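Local coordinates for protein cellulosomal scaffoldin (Acetivibrio cellulolyticus, PDB 4WI0) that serves as a cellulosome scaffold whose C-terminal X-module and dockerin bind a type II cohesin, and probably hydrolyses cellulose through a family 9 glycosidase domain, at residues 26-31 / 45-50; 53-58 / 72-77; 65-70 / 85-90. The protein carries 1 engineered substitution. All coordinates share one frame; numbering follows the deposited sequence.

Interaction 1. Residues 26-31 / 45-50; sequences FTVEIV and FEIKDV
Val28 sits astride one face of the Phe45 ring, a pairing in which the fit of shapes does most of the work between two sheets. Its two methyls divide the ring between them: Val28 CG2 stands over the face, 4.0 Å from the centroid of the Phe45 ring and 15° off its normal, a CH-pi contact, while Val28 CG1 lies over the other flank, 3.9 Å from Phe45 CE2. With CG of Phe45 between its own backbone N and carbonyl carbon (chi1 67°), the ring is set beside Val28, and its second torsion turns a face to the valine.

One step along, the end of Ile47 drops into the hollow between Val28 and Ile30. Ile47 CD1 lies 3.6 Å from Val28 O and 4.0 Å from Ile30 CG1, so the two isoleucines slide past each other in opposite senses instead of colliding. Ile30 then continues outward and meets Val50 tip to tip. Ile30 CD1 presses into the fork of the valine, 3.5 Å from Val50 CG2 and 3.8 Å from Val50 CG1, and the shorter of these is tighter than ordinary van der Waals contact.

No hydrogen bond crosses between the segments; the axes of strands 27-31 and 45-48 approach to 8.6 Å, crossing at -29°. Strand 2-10 continues the packing at Phe45 and Val50 through Ile8 and Val4. Face-to-face packing of aliphatic and aromatic side chains between two twisted sheets is the mark of a beta-sandwich core, here that of the X-module with its carboxypeptidase regulatory-like sequence.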
loop_
_atom_site.group_PDB
_atom_site.type_symbol
_atom_site.label_atom_id
_atom_site.label_comp_id
_atom_site.label_asym_id
_atom_site.label_seq_id
_atom_site.Cartn_x
_atom_site.Cartn_y
_atom_site.Cartn_z
ATOM N N PHE B 26 -1.544 3.932 21.334
ATOM C CA PHE B 26 -2.627 2.968 21.537
ATOM C C PHE B 26 -3.134 3.091 22.976
ATOM O O PHE B 26 -2.340 3.074 23.923
ATOM C CB PHE B 26 -2.156 1.535 21.278
ATOM C CG PHE B 26 -1.824 1.245 19.836
ATOM C CD1 PHE B 26 -2.815 0.866 18.941
ATOM C CD2 PHE B 26 -0.515 1.332 19.383
ATOM C CE1 PHE B 26 -2.509 0.599 17.616
ATOM C CE2 PHE B 26 -0.200 1.069 18.056
ATOM C CZ PHE B 26 -1.197 0.701 17.173
ATOM N N THR B 27 -4.452 3.232 23.136
ATOM C CA THR B 27 -5.070 3.334 24.454
ATOM C C THR B 27 -5.591 1.966 24.876
ATOM O O THR B 27 -6.372 1.341 24.159
ATOM C CB THR B 27 -6.228 4.345 24.451
ATOM O OG1 THR B 27 -5.752 5.609 23.982
ATOM C CG2 THR B 27 -6.811 4.511 25.836
ATOM N N VAL B 28 -5.147 1.511 26.044
ATOM C CA VAL B 28 -5.505 0.207 26.568
ATOM C C VAL B 28 -6.337 0.427 27.819
ATOM O O VAL B 28 -5.868 1.032 28.775
ATOM C CB VAL B 28 -4.252 -0.620 26.922
ATOM C CG1 VAL B 28 -4.639 -2.004 27.416
ATOM C CG2 VAL B 28 -3.337 -0.728 25.715
ATOM N N GLU B 29 -7.577 -0.056 27.786
ATOM C CA GLU B 29 -8.542 0.142 28.860
ATOM C C GLU B 29 -8.861 -1.205 29.483
ATOM O O GLU B 29 -9.035 -2.186 28.763
ATOM C CB GLU B 29 -9.848 0.754 28.313
ATOM C CG GLU B 29 -11.053 0.499 29.220
ATOM C CD GLU B 29 -12.339 1.183 28.790
ATOM O OE1 GLU B 29 -12.554 1.427 27.577
ATOM O OE2 GLU B 29 -13.155 1.442 29.698
ATOM N N ILE B 30 -8.963 -1.243 30.809
ATOM C CA ILE B 30 -9.480 -2.404 31.512
ATOM C C ILE B 30 -10.974 -2.167 31.759
ATOM O O ILE B 30 -11.359 -1.493 32.715
ATOM C CB ILE B 30 -8.727 -2.658 32.830
ATOM C CG1 ILE B 30 -7.240 -2.896 32.533
ATOM C CG2 ILE B 30 -9.328 -3.854 33.575
ATOM C CD1 ILE B 30 -6.380 -2.995 33.759
ATOM N N VAL B 31 -11.799 -2.717 30.869
ATOM C CA VAL B 31 -13.243 -2.480 30.881
ATOM C C VAL B 31 -13.784 -2.895 32.243
ATOM O O VAL B 31 -13.400 -3.941 32.767
ATOM C CB VAL B 31 -13.966 -3.276 29.776
ATOM C CG1 VAL B 31 -15.477 -3.077 29.861
ATOM C CG2 VAL B 31 -13.465 -2.866 28.397
ATOM N N PHE B 45 2.838 -0.407 27.504
ATOM C CA PHE B 45 1.870 0.222 28.407
ATOM C C PHE B 45 1.940 -0.383 29.804
ATOM O O PHE B 45 2.325 -1.550 29.969
ATOM C CB PHE B 45 0.439 0.073 27.884
ATOM C CG PHE B 45 -0.061 -1.343 27.879
ATOM C CD1 PHE B 45 0.188 -2.174 26.798
ATOM C CD2 PHE B 45 -0.789 -1.841 28.951
ATOM C CE1 PHE B 45 -0.267 -3.482 26.788
ATOM C CE2 PHE B 45 -1.254 -3.147 28.944
ATOM C CZ PHE B 45 -0.987 -3.969 27.864
ATOM N N GLU B 46 1.511 0.404 30.789
ATOM C CA GLU B 46 1.513 -0.016 32.183
ATOM C C GLU B 46 0.320 0.591 32.918
ATOM O O GLU B 46 0.172 1.803 32.954
ATOM C CB GLU B 46 2.809 0.443 32.840
ATOM C CG GLU B 46 3.287 -0.425 33.974
ATOM C CD GLU B 46 4.591 0.088 34.528
ATOM O OE1 GLU B 46 5.647 -0.396 34.087
ATOM O OE2 GLU B 46 4.546 1.002 35.369
ATOM N N ILE B 47 -0.526 -0.252 33.494
ATOM C CA ILE B 47 -1.660 0.217 34.287
ATOM C C ILE B 47 -1.518 -0.294 35.721
ATOM O O ILE B 47 -1.495 -1.503 35.955
ATOM C CB ILE B 47 -3.006 -0.251 33.699
ATOM C CG1 ILE B 47 -3.106 0.118 32.214
ATOM C CG2 ILE B 47 -4.158 0.370 34.484
ATOM C CD1 ILE B 47 -4.176 -0.633 31.444
ATOM N N LYS B 48 -1.447 0.631 36.671
ATOM C CA LYS B 48 -1.188 0.303 38.066
ATOM C C LYS B 48 -2.474 0.253 38.874
ATOM O O LYS B 48 -3.518 0.697 38.408
ATOM C CB LYS B 48 -0.258 1.351 38.675
ATOM C CG LYS B 48 1.091 1.462 37.978
ATOM C CD LYS B 48 1.900 2.629 38.519
ATOM C CE LYS B 48 3.271 2.694 37.867
ATOM N NZ LYS B 48 4.058 3.870 38.333
ATOM N N ASP B 49 -2.374 -0.286 40.088
ATOM C CA ASP B 49 -3.485 -0.327 41.057
ATOM C C ASP B 49 -4.732 -1.041 40.536
ATOM O O ASP B 49 -5.857 -0.657 40.859
ATOM C CB ASP B 49 -3.858 1.089 41.529
ATOM C CG ASP B 49 -2.699 1.821 42.195
ATOM O OD1 ASP B 49 -1.816 1.170 42.795
ATOM O OD2 ASP B 49 -2.683 3.069 42.127
ATOM N N VAL B 50 -4.534 -2.083 39.735
ATOM C CA VAL B 50 -5.662 -2.839 39.193
ATOM C C VAL B 50 -6.099 -3.873 40.225
ATOM O O VAL B 50 -5.268 -4.601 40.777
ATOM C CB VAL B 50 -5.312 -3.535 37.865
ATOM C CG1 VAL B 50 -6.502 -4.327 37.341
ATOM C CG2 VAL B 50 -4.863 -2.515 36.831
#

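Interaction 2. Residues 53-58 / 72-77; sequences GTYTVK and VSVTAD
Gly53 and Val74, and two residues along Tyr55 and Val72, form hydrogen-bonded pairs of an antiparallel strand pairing, each joined by two backbone bonds. Gly53 N gives to Val74 O at 3.0 Å, and Val74 N returns to Gly53 O at 2.9 Å. In the second pair Tyr55 N reaches Val72 O at 2.9 Å and Val72 N reaches Tyr55 O at 2.8 Å. Between them Thr54 and Ser73 make the non-hydrogen-bonded pair, whose CA atoms are 4.4 Å apart. Here a CA-H...O contact is added: Thr54 CA lies 3.4 Å from Val72 O, so this carbonyl meets an N-H and a C-H together.

The apolar contacts lie on the face that carries Tyr55, Val72 and Val74. Val74 CG2 touches the edge of the Tyr55 ring near its plane, 4.2 Å from Tyr55 CD2, and the phenol hydroxyl is hydrogen-bonded to Ala51 O. Farther along, Val57 and Val72 cross at about a right angle, Val57 CG2 and Val72 CG2 being 3.7 Å apart, and Leu80 of strand 78-89 packs against both. Thr54 and Ser73 lie on the opposite, exposed face.

Strands 53-60 and 67-74 thus form a beta hairpin whose Tyr55, Val57, Val72 and Val74 turn to the sandwich core while Thr54 and Ser73 face outward, strand 67-74 being outermost in its four-stranded antiparallel sheet within the chain.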
loop_
_atom_site.group_PDB
_atom_site.type_symbol
_atom_site.label_atom_id
_atom_site.label_comp_id
_atom_site.label_asym_id
_atom_site.label_seq_id
_atom_site.Cartn_x
_atom_site.Cartn_y
_atom_site.Cartn_z
ATOM N N GLY B 53 -9.256 -9.812 39.622
ATOM C CA GLY B 53 -10.529 -10.099 38.963
ATOM C C GLY B 53 -10.313 -10.466 37.506
ATOM O O GLY B 53 -9.178 -10.528 37.041
ATOM N N THR B 54 -11.409 -10.705 36.791
ATOM C CA THR B 54 -11.368 -11.094 35.385
ATOM C C THR B 54 -12.039 -10.030 34.524
ATOM O O THR B 54 -13.170 -9.617 34.813
ATOM C CB THR B 54 -12.095 -12.431 35.146
ATOM O OG1 THR B 54 -11.584 -13.430 36.041
ATOM C CG2 THR B 54 -11.902 -12.900 33.713
ATOM N N TYR B 55 -11.357 -9.633 33.447
ATOM C CA TYR B 55 -11.725 -8.461 32.665
ATOM C C TYR B 55 -11.639 -8.689 31.169
ATOM O O TYR B 55 -10.924 -9.570 30.687
ATOM C CB TYR B 55 -10.780 -7.284 32.981
ATOM C CG TYR B 55 -10.701 -6.891 34.433
ATOM C CD1 TYR B 55 -11.664 -6.066 35.009
ATOM C CD2 TYR B 55 -9.649 -7.328 35.233
ATOM C CE1 TYR B 55 -11.590 -5.699 36.347
ATOM C CE2 TYR B 55 -9.566 -6.969 36.573
ATOM C CZ TYR B 55 -10.533 -6.153 37.124
ATOM O OH TYR B 55 -10.448 -5.798 38.448
ATOM N N THR B 56 -12.366 -7.852 30.442
ATOM C CA THR B 56 -12.127 -7.638 29.032
ATOM C C THR B 56 -11.179 -6.451 28.920
ATOM O O THR B 56 -11.390 -5.438 29.575
ATOM C CB THR B 56 -13.440 -7.339 28.295
ATOM O OG1 THR B 56 -14.323 -8.451 28.459
ATOM C CG2 THR B 56 -13.191 -7.110 26.813
ATOM N N VAL B 57 -10.126 -6.586 28.117
ATOM C CA VAL B 57 -9.216 -5.472 27.842
ATOM C C VAL B 57 -9.494 -4.947 26.434
ATOM O O VAL B 57 -9.551 -5.732 25.490
ATOM C CB VAL B 57 -7.745 -5.908 27.990
ATOM C CG1 VAL B 57 -6.802 -4.769 27.640
ATOM C CG2 VAL B 57 -7.488 -6.362 29.426
ATOM N N LYS B 58 -9.687 -3.630 26.306
ATOM C CA LYS B 58 -10.044 -3.017 25.026
ATOM C C LYS B 58 -8.934 -2.090 24.546
ATOM O O LYS B 58 -8.422 -1.273 25.315
ATOM C CB LYS B 58 -11.359 -2.243 25.123
ATOM C CG LYS B 58 -11.809 -1.655 23.786
ATOM C CD LYS B 58 -13.314 -1.438 23.706
ATOM C CE LYS B 58 -13.757 -0.263 24.553
ATOM N NZ LYS B 58 -15.207 0.025 24.388
ATOM N N VAL B 72 -9.374 -11.927 30.554
ATOM C CA VAL B 72 -8.063 -11.581 31.077
ATOM C C VAL B 72 -8.139 -11.714 32.599
ATOM O O VAL B 72 -8.760 -10.896 33.288
ATOM C CB VAL B 72 -7.617 -10.162 30.664
ATOM C CG1 VAL B 72 -6.209 -9.879 31.169
ATOM C CG2 VAL B 72 -7.677 -10.004 29.150
ATOM N N SER B 73 -7.516 -12.772 33.104
ATOM C CA SER B 73 -7.605 -13.140 34.512
ATOM C C SER B 73 -6.418 -12.543 35.253
ATOM O O SER B 73 -5.269 -12.843 34.926
ATOM C CB SER B 73 -7.610 -14.664 34.639
ATOM O OG SER B 73 -7.729 -15.071 35.985
ATOM N N VAL B 74 -6.693 -11.689 36.233
ATOM C CA VAL B 74 -5.641 -10.990 36.966
ATOM C C VAL B 74 -5.653 -11.405 38.445
ATOM O O VAL B 74 -6.593 -11.083 39.178
ATOM C CB VAL B 74 -5.820 -9.462 36.868
ATOM C CG1 VAL B 74 -4.717 -8.741 37.634
ATOM C CG2 VAL B 74 -5.847 -9.010 35.411
ATOM N N THR B 75 -4.612 -12.121 38.862
ATOM C CA THR B 75 -4.444 -12.554 40.259
ATOM C C THR B 75 -3.216 -11.938 40.948
ATOM O O THR B 75 -3.083 -12.005 42.172
ATOM C CB THR B 75 -4.326 -14.087 40.346
ATOM O OG1 THR B 75 -3.193 -14.538 39.596
ATOM C CG2 THR B 75 -5.585 -14.759 39.816
ATOM N N ALA B 76 -2.323 -11.366 40.140
ATOM C CA ALA B 76 -1.111 -10.689 40.595
ATOM C C ALA B 76 -0.600 -9.873 39.405
ATOM O O ALA B 76 -1.280 -9.788 38.374
ATOM C CB ALA B 76 -0.064 -11.700 41.039
ATOM N N ASP B 77 0.586 -9.283 39.524
ATOM C CA ASP B 77 1.173 -8.567 38.390
ATOM C C ASP B 77 1.117 -9.469 37.159
ATOM O O ASP B 77 1.477 -10.641 37.245
ATOM C CB ASP B 77 2.623 -8.173 38.680
ATOM C CG ASP B 77 2.740 -7.055 39.698
ATOM O OD1 ASP B 77 1.719 -6.424 40.052
ATOM O OD2 ASP B 77 3.874 -6.796 40.144
#

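Interaction 3. Residues 65-70 / 85-90; sequences LTREIA and SPILMW
Arg67 stretches across to strand 87-89 and turns the edge of its guanidinium to the backbone there. Arg67 NH1 bonds to Leu88 O at 2.7 Å, in the carbonyl plane on a lone pair, with the oxygen only 6° out of the guanidinium plane; the N-H...O angle is bent, at 138°. A water accepts from both Arg67 NH1 and Leu88 N. Over one guanidinium face lies Ile87 CG2, 3.7 Å from Arg67 NH1, and at the side chain's root Met89 SD meets Arg67 CB at 3.6 Å.

To one side of the arginine, Ile69 CD1 and Ile87 CD1 meet tip to tip, 3.7 Å apart. To the other, Leu65 and Trp90 lie side by side, pointing the same way, with Leu65 CD2 3.8 Å from Trp90 CE3. Leu65 also packs against Asp93, a ligand of a bound calcium ion.

Such chemistry implies a partly polar seam: strands 67-70 and 87-89, their axes 9.4 Å apart, are bridged by a guanidinium whose turning is probably limited by carbonyl, water and Ile87, its charge met weakly by a long ion pair with the C-terminal Tyr156, and direct backbone bonding returns where Leu65 N gives a nearly straight 2.9 Å bond to Trp90 O.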
loop_
_atom_site.group_PDB
_atom_site.type_symbol
_atom_site.label_atom_id
_atom_site.label_comp_id
_atom_site.label_asym_id
_atom_site.label_seq_id
_atom_site.Cartn_x
_atom_site.Cartn_y
_atom_site.Cartn_z
ATOM N N LEU B 65 -8.704 -0.758 13.797
ATOM C CA LEU B 65 -9.853 -1.569 14.186
ATOM C C LEU B 65 -9.760 -1.916 15.682
ATOM O O LEU B 65 -8.793 -2.526 16.142
ATOM C CB LEU B 65 -9.903 -2.840 13.347
ATOM C CG LEU B 65 -11.131 -3.718 13.496
ATOM C CD1 LEU B 65 -12.349 -3.039 12.891
ATOM C CD2 LEU B 65 -10.864 -5.054 12.833
ATOM N N THR B 66 -10.765 -1.495 16.431
ATOM C CA THR B 66 -10.806 -1.711 17.869
ATOM C C THR B 66 -10.715 -3.204 18.196
ATOM O O THR B 66 -11.323 -4.035 17.524
ATOM C CB THR B 66 -12.067 -1.039 18.471
ATOM O OG1 THR B 66 -11.917 0.385 18.376
ATOM C CG2 THR B 66 -12.274 -1.431 19.949
ATOM N N ARG B 67 -9.916 -3.535 19.207
ATOM C CA ARG B 67 -9.725 -4.910 19.645
ATOM C C ARG B 67 -10.236 -5.104 21.066
ATOM O O ARG B 67 -10.064 -4.236 21.924
ATOM C CB ARG B 67 -8.238 -5.290 19.571
ATOM C CG ARG B 67 -7.944 -6.737 19.950
ATOM C CD ARG B 67 -6.570 -7.183 19.477
ATOM N NE ARG B 67 -6.379 -8.624 19.637
ATOM C CZ ARG B 67 -5.422 -9.344 19.046
ATOM N NH1 ARG B 67 -4.540 -8.784 18.223
ATOM N NH2 ARG B 67 -5.358 -10.652 19.273
ATOM N N GLU B 68 -10.862 -6.252 21.308
ATOM C CA GLU B 68 -11.246 -6.647 22.660
ATOM C C GLU B 68 -10.627 -8.001 22.979
ATOM O O GLU B 68 -10.699 -8.936 22.172
ATOM C CB GLU B 68 -12.771 -6.684 22.807
ATOM C CG GLU B 68 -13.400 -5.302 22.761
ATOM C CD GLU B 68 -14.909 -5.316 22.953
ATOM O OE1 GLU B 68 -15.372 -5.026 24.072
ATOM O OE2 GLU B 68 -15.645 -5.619 21.991
ATOM N N ILE B 69 -9.996 -8.090 24.145
ATOM C CA ILE B 69 -9.415 -9.334 24.606
ATOM C C ILE B 69 -10.223 -9.795 25.805
ATOM O O ILE B 69 -10.223 -9.144 26.845
ATOM C CB ILE B 69 -7.938 -9.160 25.004
ATOM C CG1 ILE B 69 -7.146 -8.583 23.825
ATOM C CG2 ILE B 69 -7.354 -10.494 25.473
ATOM C CD1 ILE B 69 -5.704 -8.249 24.149
ATOM N N ALA B 70 -10.915 -10.918 25.646
ATOM C CA ALA B 70 -11.794 -11.455 26.688
ATOM C C ALA B 70 -11.038 -12.293 27.713
ATOM O O ALA B 70 -9.921 -12.758 27.455
ATOM C CB ALA B 70 -12.886 -12.295 26.045
ATOM N N SER B 85 6.566 -10.913 21.207
ATOM C CA SER B 85 5.232 -11.406 20.857
ATOM C C SER B 85 4.164 -10.406 21.334
ATOM O O SER B 85 3.457 -10.656 22.302
ATOM C CB SER B 85 5.025 -12.794 21.468
ATOM O OG SER B 85 3.735 -13.303 21.183
ATOM N N PRO B 86 4.066 -9.248 20.664
ATOM C CA PRO B 86 3.115 -8.216 21.059
ATOM C C PRO B 86 1.694 -8.537 20.622
ATOM O O PRO B 86 1.481 -9.437 19.818
ATOM C CB PRO B 86 3.585 -6.988 20.284
ATOM C CG PRO B 86 4.228 -7.557 19.072
ATOM C CD PRO B 86 4.909 -8.809 19.538
ATOM N N ILE B 87 0.749 -7.774 21.147
ATOM C CA ILE B 87 -0.619 -7.757 20.625
ATOM C C ILE B 87 -0.601 -6.890 19.361
ATOM O O ILE B 87 -0.126 -5.750 19.381
ATOM C CB ILE B 87 -1.597 -7.197 21.668
ATOM C CG1 ILE B 87 -1.639 -8.123 22.882
ATOM C CG2 ILE B 87 -2.994 -7.015 21.089
ATOM C CD1 ILE B 87 -2.143 -7.439 24.136
ATOM N N LEU B 88 -1.090 -7.448 18.262
ATOM C CA LEU B 88 -1.143 -6.726 17.008
ATOM C C LEU B 88 -2.465 -5.982 16.856
ATOM O O LEU B 88 -3.507 -6.477 17.276
ATOM C CB LEU B 88 -0.906 -7.685 15.845
ATOM C CG LEU B 88 0.489 -8.324 15.841
ATOM C CD1 LEU B 88 0.706 -9.115 14.566
ATOM C CD2 LEU B 88 1.590 -7.292 16.007
ATOM N N MET B 89 -2.390 -4.773 16.294
ATOM C CA MET B 89 -3.564 -3.957 15.960
ATOM C C MET B 89 -3.610 -3.693 14.448
ATOM O O MET B 89 -2.575 -3.387 13.828
ATOM C CB MET B 89 -3.530 -2.631 16.717
ATOM C CG MET B 89 -3.759 -2.766 18.218
ATOM S SD MET B 89 -5.450 -3.271 18.611
ATOM C CE MET B 89 -6.300 -1.756 18.191
ATOM N N TRP B 90 -4.804 -3.810 13.857
ATOM C CA TRP B 90 -4.951 -3.693 12.390
ATOM C C TRP B 90 -5.354 -2.286 11.955
ATOM O O TRP B 90 -6.460 -1.810 12.268
ATOM C CB TRP B 90 -5.975 -4.700 11.855
ATOM C CG TRP B 90 -5.713 -6.130 12.256
ATOM C CD1 TRP B 90 -4.542 -6.654 12.727
ATOM C CD2 TRP B 90 -6.642 -7.216 12.193
ATOM N NE1 TRP B 90 -4.692 -7.996 12.967
ATOM C CE2 TRP B 90 -5.972 -8.366 12.649
ATOM C CE3 TRP B 90 -7.981 -7.326 11.798
ATOM C CZ2 TRP B 90 -6.590 -9.614 12.721
ATOM C CZ3 TRP B 90 -8.598 -8.565 11.869
ATOM C CH2 TRP B 90 -7.903 -9.692 12.327
HETATM O O HOH W 1 -1.969 -10.210 17.946
#

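In the fold
The three contacts illustrate how one small sandwich uses different chemistry in different places. Interaction 1 is wholly buried and apolar, joining the two sheets face to face. Interaction 2 works within one sheet, largely through backbone bonds, and is only partly buried. Interaction 3 again bridges the sheets, with an arginine and a water added to apolar and backbone contacts, at the end near the dockerin calcium site. All three reach the four-stranded sheet; interactions 1 and 3 also reach the three-stranded one. Strand 67-74 serves both 53-58 / 72-77 and 65-70 / 85-90, and Glu29 N probably bonds to Lys58 O between interactions 1 and 2, while Phe26 packs on Met89 to connect interactions 1 and 3.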